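Local coordinates for cytochrome c-552/4 domain-containing protein (Ignicoccus hospitalis KIN4/I, PDB 4QO5) that binds eight c-type hemes as a membrane-associated multiheme cytochrome and probably carries electrons along them, although its physiological role is not established, at residues E67-A70 / N71-N74; V75-C79 / Y80-G84. All coordinates share one frame; numbering follows the deposited sequence.

Contact 1 (E67-A70 / N71-N74); sequences EIPA and NLRN
Arg-73 folds back over Ala-70 to the carbonyl oxygen of Ile-68, across the turn that leads into the short helix 70-73. The arginine chain runs extended from CG to NE, and chi1 of -67° sets CG beside its own backbone N, which aims the chain back along the preceding residues. Its NE donates to Ile-68 O at 2.8 Å, and NH2 adds a weak bond to the same oxygen at 2.9 Å; the oxygen therefore sits at the NE/NH2 edge, somewhat tilted from the guanidinium plane, and neither N-H points straight at it (132° at NE). One face of the guanidinium lies over Ala-70, whose CB is 3.7 Å from Arg-73 NH1. Beneath this clasp the backbone turns tightly: Leu-72 N bonds Pro-69 O at 2.8 Å and Arg-73 N bonds Ala-70 O at 3.3 Å, both i to i+3. With CG between the backbone N and the carbonyl carbon (chi1 72°), the Asn-71 side chain curls back and sets OD1 3.4 Å from Pro-69 CB. On the buried side Leu-72 CD1 rests 3.9 Å from Pro-69 CG, and the Ile-68 and Leu-72 side chains cross at about a right angle, CG2 of Ile-68 meeting CB of Leu-72; Val-112 and a heme close over this apolar flank. A water accepts from Asn-74 N and donates to Ala-70 O, extending the bonding past the last turn. With Leu-65 O as a further, weak acceptor for NE, the arginine places its charged end on main-chain oxygens; the charge would be expected to polarise the Ile-68 carbonyl, while the two N-H groups on one oxygen tie the residues before the helix to its last turn.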
loop_
_atom_site.group_PDB
_atom_site.type_symbol
_atom_site.label_atom_id
_atom_site.label_comp_id
_atom_site.label_asym_id
_atom_site.label_seq_id
_atom_site.Cartn_x
_atom_site.Cartn_y
_atom_site.Cartn_z
ATOM N N GLU A 67 1.871 -36.671 -29.685
ATOM C CA GLU A 67 3.241 -36.297 -29.350
ATOM C C GLU A 67 3.474 -36.239 -27.842
ATOM O O GLU A 67 4.574 -35.926 -27.390
ATOM C CB GLU A 67 3.601 -34.962 -29.992
ATOM C CG GLU A 67 3.532 -35.019 -31.525
ATOM C CD GLU A 67 4.098 -33.776 -32.186
ATOM O OE1 GLU A 67 5.244 -33.396 -31.857
ATOM O OE2 GLU A 67 3.398 -33.181 -33.036
ATOM N N ILE A 68 2.425 -36.499 -27.069
ATOM C CA ILE A 68 2.556 -36.635 -25.615
ATOM C C ILE A 68 2.852 -38.109 -25.371
ATOM O O ILE A 68 2.198 -38.965 -25.957
ATOM C CB ILE A 68 1.249 -36.245 -24.898
ATOM C CG1 ILE A 68 0.942 -34.762 -25.112
ATOM C CG2 ILE A 68 1.301 -36.560 -23.393
ATOM C CD1 ILE A 68 -0.358 -34.295 -24.427
ATOM N N PRO A 69 3.844 -38.409 -24.522
ATOM C CA PRO A 69 4.204 -39.815 -24.257
ATOM C C PRO A 69 2.986 -40.647 -23.825
ATOM O O PRO A 69 2.173 -40.200 -23.006
ATOM C CB PRO A 69 5.213 -39.707 -23.114
ATOM C CG PRO A 69 5.823 -38.337 -23.264
ATOM C CD PRO A 69 4.710 -37.457 -23.801
ATOM N N ALA A 70 2.861 -41.842 -24.390
ATOM C CA ALA A 70 1.696 -42.704 -24.176
ATOM C C ALA A 70 1.354 -42.939 -22.708
ATOM O O ALA A 70 0.183 -42.961 -22.344
ATOM C CB ALA A 70 1.889 -44.041 -24.894
ATOM N N ASN A 71 2.369 -43.107 -21.866
ATOM C CA ASN A 71 2.136 -43.330 -20.442
ATOM C C ASN A 71 1.550 -42.111 -19.706
ATOM O O ASN A 71 1.131 -42.229 -18.556
ATOM C CB ASN A 71 3.420 -43.782 -19.742
ATOM C CG ASN A 71 4.431 -42.659 -19.595
ATOM O OD1 ASN A 71 4.748 -41.963 -20.555
ATOM N ND2 ASN A 71 4.938 -42.475 -18.384
ATOM N N LEU A 72 1.524 -40.950 -20.361
ATOM C CA LEU A 72 0.992 -39.735 -19.739
ATOM C C LEU A 72 -0.403 -39.371 -20.238
ATOM O O LEU A 72 -1.060 -38.501 -19.657
ATOM C CB LEU A 72 1.929 -38.538 -19.980
ATOM C CG LEU A 72 3.352 -38.596 -19.414
ATOM C CD1 LEU A 72 4.180 -37.400 -19.868
ATOM C CD2 LEU A 72 3.326 -38.671 -17.897
ATOM N N ARG A 73 -0.847 -40.011 -21.316
ATOM C CA ARG A 73 -2.091 -39.593 -21.982
ATOM C C ARG A 73 -3.360 -39.841 -21.175
ATOM O O ARG A 73 -4.312 -39.051 -21.235
ATOM C CB ARG A 73 -2.235 -40.279 -23.330
ATOM C CG ARG A 73 -1.204 -39.844 -24.342
ATOM C CD ARG A 73 -1.359 -40.584 -25.660
ATOM N NE ARG A 73 -0.180 -40.343 -26.481
ATOM C CZ ARG A 73 0.334 -41.209 -27.347
ATOM N NH1 ARG A 73 -0.220 -42.403 -27.523
ATOM N NH2 ARG A 73 1.418 -40.876 -28.028
ATOM N N ASN A 74 -3.378 -40.943 -20.434
ATOM C CA ASN A 74 -4.609 -41.399 -19.805
ATOM C C ASN A 74 -4.585 -41.378 -18.281
ATOM O O ASN A 74 -5.381 -42.054 -17.633
ATOM C CB ASN A 74 -4.989 -42.787 -20.330
ATOM C CG ASN A 74 -5.122 -42.819 -21.846
ATOM O OD1 ASN A 74 -4.351 -43.488 -22.533
ATOM N ND2 ASN A 74 -6.103 -42.096 -22.374
HETATM O O HOH W 1 -1.569 -43.010 -19.680
#

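Contact 2 (V75-C79 / Y80-G84); sequences VVVGC and YECHG. With HEC (heme c), chain C.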
loop_
_atom_site.group_PDB
_atom_site.type_symbol
_atom_site.label_atom_id
_atom_site.label_comp_id
_atom_site.label_asym_id
_atom_site.label_seq_id
_atom_site.Cartn_x
_atom_site.Cartn_y
_atom_site.Cartn_z
ATOM N N VAL A 75 -3.672 -40.595 -17.714
ATOM C CA VAL A 75 -3.684 -40.344 -16.273
ATOM C C VAL A 75 -3.703 -38.851 -16.012
ATOM O O VAL A 75 -3.283 -38.058 -16.871
ATOM C CB VAL A 75 -2.479 -41.000 -15.545
ATOM C CG1 VAL A 75 -2.573 -42.520 -15.614
ATOM C CG2 VAL A 75 -1.147 -40.520 -16.124
ATOM N N VAL A 76 -4.212 -38.460 -14.839
ATOM C CA VAL A 76 -4.176 -37.061 -14.447
ATOM C C VAL A 76 -2.724 -36.697 -14.179
ATOM O O VAL A 76 -1.867 -37.584 -14.068
ATOM C CB VAL A 76 -5.078 -36.753 -13.219
ATOM C CG1 VAL A 76 -6.540 -37.060 -13.547
ATOM C CG2 VAL A 76 -4.618 -37.546 -11.970
ATOM N N VAL A 77 -2.438 -35.400 -14.129
ATOM C CA VAL A 77 -1.069 -34.923 -13.986
ATOM C C VAL A 77 -0.723 -34.865 -12.494
ATOM O O VAL A 77 -0.974 -33.850 -11.823
ATOM C CB VAL A 77 -0.917 -33.538 -14.589
ATOM C CG1 VAL A 77 0.549 -33.138 -14.675
ATOM C CG2 VAL A 77 -1.565 -33.503 -15.948
ATOM N N GLY A 78 -0.168 -35.970 -12.005
ATOM C CA GLY A 78 0.169 -36.142 -10.599
ATOM C C GLY A 78 1.650 -35.941 -10.330
ATOM O O GLY A 78 2.412 -35.587 -11.235
ATOM N N CYS A 79 2.049 -36.161 -9.081
ATOM C CA CYS A 79 3.416 -35.926 -8.622
ATOM C C CYS A 79 4.455 -36.575 -9.550
ATOM O O CYS A 79 5.460 -35.965 -9.899
ATOM C CB CYS A 79 3.605 -36.514 -7.214
ATOM S SG CYS A 79 2.122 -36.455 -6.124
ATOM N N TYR A 80 4.211 -37.818 -9.936
ATOM C CA TYR A 80 5.190 -38.523 -10.755
ATOM C C TYR A 80 5.187 -38.021 -12.198
ATOM O O TYR A 80 6.227 -38.007 -12.861
ATOM C CB TYR A 80 4.949 -40.028 -10.705
ATOM C CG TYR A 80 5.945 -40.789 -11.558
ATOM C CD1 TYR A 80 7.231 -41.022 -11.094
ATOM C CD2 TYR A 80 5.603 -41.239 -12.828
ATOM C CE1 TYR A 80 8.156 -41.708 -11.866
ATOM C CE2 TYR A 80 6.526 -41.926 -13.610
ATOM C CZ TYR A 80 7.797 -42.153 -13.115
ATOM O OH TYR A 80 8.731 -42.826 -13.870
ATOM N N GLU A 81 4.022 -37.583 -12.673
ATOM C CA GLU A 81 3.895 -37.153 -14.060
ATOM C C GLU A 81 4.779 -35.938 -14.332
ATOM O O GLU A 81 5.401 -35.856 -15.383
ATOM C CB GLU A 81 2.431 -36.889 -14.438
ATOM C CG GLU A 81 1.591 -38.160 -14.603
ATOM C CD GLU A 81 1.568 -39.047 -13.353
ATOM O OE1 GLU A 81 2.007 -40.220 -13.435
ATOM O OE2 GLU A 81 1.107 -38.582 -12.285
ATOM N N CYS A 82 4.869 -35.015 -13.382
ATOM C CA CYS A 82 5.816 -33.889 -13.502
ATOM C C CYS A 82 7.241 -34.189 -13.041
ATOM O O CYS A 82 8.199 -33.973 -13.778
ATOM C CB CYS A 82 5.292 -32.662 -12.765
ATOM S SG CYS A 82 3.918 -31.970 -13.679
ATOM N N HIS A 83 7.382 -34.661 -11.809
ATOM C CA HIS A 83 8.697 -34.777 -11.208
ATOM C C HIS A 83 9.509 -35.939 -11.743
ATOM O O HIS A 83 10.707 -36.005 -11.510
ATOM C CB HIS A 83 8.588 -34.880 -9.684
ATOM C CG HIS A 83 8.200 -33.592 -9.044
ATOM N ND1 HIS A 83 9.106 -32.574 -8.821
ATOM C CD2 HIS A 83 7.004 -33.130 -8.613
ATOM C CE1 HIS A 83 8.488 -31.549 -8.261
ATOM N NE2 HIS A 83 7.222 -31.875 -8.121
ATOM N N GLY A 84 8.857 -36.851 -12.454
ATOM C CA GLY A 84 9.565 -37.987 -13.034
ATOM C C GLY A 84 9.872 -37.817 -14.513
ATOM O O GLY A 84 10.417 -38.726 -15.139
HETATM FE FE HEC C . 5.791 -30.553 -7.344
HETATM C CHA HEC C . 8.448 -28.539 -6.507
HETATM C CHB HEC C . 6.254 -32.302 -4.398
HETATM C CHC HEC C . 3.145 -32.378 -8.118
HETATM C CHD HEC C . 5.535 -28.948 -10.363
HETATM N NA HEC C . 7.041 -30.428 -5.755
HETATM C C1A HEC C . 8.087 -29.513 -5.622
HETATM C C2A HEC C . 8.776 -29.757 -4.383
HETATM C C3A HEC C . 8.172 -30.780 -3.788
HETATM C C4A HEC C . 7.078 -31.223 -4.629
HETATM C CMA HEC C . 8.558 -31.387 -2.422
HETATM C CAA HEC C . 10.021 -28.981 -3.886
HETATM C CBA HEC C . 9.774 -27.516 -3.572
HETATM C CGA HEC C . 9.234 -27.446 -2.176
HETATM O O1A HEC C . 8.295 -26.634 -1.960
HETATM O O2A HEC C . 9.728 -28.211 -1.299
HETATM N NB HEC C . 4.993 -32.053 -6.484
HETATM C C1B HEC C . 5.213 -32.582 -5.221
HETATM C C2B HEC C . 4.115 -33.429 -4.850
HETATM C C3B HEC C . 3.266 -33.357 -5.885
HETATM C C4B HEC C . 3.801 -32.548 -6.921
HETATM C CMB HEC C . 4.012 -34.134 -3.468
HETATM C CAB HEC C . 1.858 -33.862 -6.139
HETATM C CBB HEC C . 0.970 -33.772 -4.849
HETATM N NC HEC C . 4.605 -30.677 -8.937
HETATM C C1C HEC C . 3.545 -31.529 -9.096
HETATM C C2C HEC C . 3.076 -31.489 -10.458
HETATM C C3C HEC C . 3.627 -30.370 -10.959
HETATM C C4C HEC C . 4.667 -29.961 -10.092
HETATM C CMC HEC C . 1.740 -32.190 -10.836
HETATM C CAC HEC C . 3.539 -29.609 -12.307
HETATM C CBC HEC C . 2.115 -29.517 -12.923
HETATM N ND HEC C . 6.816 -29.038 -8.238
HETATM C C1D HEC C . 6.482 -28.506 -9.482
HETATM C C2D HEC C . 7.300 -27.367 -9.811
HETATM C C3D HEC C . 8.241 -27.226 -8.624
HETATM C C4D HEC C . 7.870 -28.304 -7.718
HETATM C CMD HEC C . 7.138 -26.554 -11.127
HETATM C CAD HEC C . 9.375 -26.204 -8.328
HETATM C CBD HEC C . 9.895 -25.410 -9.511
HETATM C CGD HEC C . 9.069 -24.145 -9.681
HETATM O O1D HEC C . 9.373 -23.367 -10.607
HETATM O O2D HEC C . 8.118 -23.914 -8.890
HETATM O O HOH W 2 -1.413 -39.512 -12.053
#
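Glu-81 bends back to Gly-78, from the first turn of helix 79-83 to the loop before it, its chain kinked at chi2 (58°) so that the carboxylate returns to the helix start. There OE2 takes a weak bond from Gly-78 N at 2.9 Å, while a water donates both to OE2 and to Val-76 O; Thr-20 OG1 and Ser-17 OG bond the two carboxylate oxygens from outside. Val-75 lies across the chain of Glu-81 at about a right angle, CG2 to CG 3.9 Å. Gly-78, the N-cap residue, turns its carbonyl into the helix, where it receives weak bonds from the N-H groups of Glu-81 and Cys-82. Farther round, Val-77 CG1 packs on Cys-82 SG at 3.7 Å. The two cysteines point their sulfurs at one edge of the heme, Cys-79 SG to CAB and Cys-82 SG to CAC, and these declared thioether bonds are stretched in the model. His-83 stands up to the iron, NE2 to FE 2.1 Å; Cys-79 O accepts from His-83 N at 3.0 Å and also lies in plane at the ring edge, so the helix turn helps set the ligand. His-102 O takes the ND1 hydrogen bond, and His-222 supplies the other axial ligand. Two thioethers and a proximal histidine on one short helix form the CXXCH heme c attachment motif, here serving a bis-histidine heme.

Contact 1 closes at Asn-74 and contact 2 opens at the next residue, so the two follow in series, their centres about 11 Å apart, contact 1 at helix 70-73 and contact 2 taking in the loop that follows and helix 79-83. They also touch directly: Leu-72 CD2 packs on Glu-81 CG at 3.8 Å, which brings the apolar side of the first turn against the glutamate that braces the start of the second. Both lie on the same side of the chain's centre. Contact 1 borders a neighbouring heme through Leu-72, whereas contact 2 holds its own heme and reaches two others, so this short run of chain joins several members of the heme array.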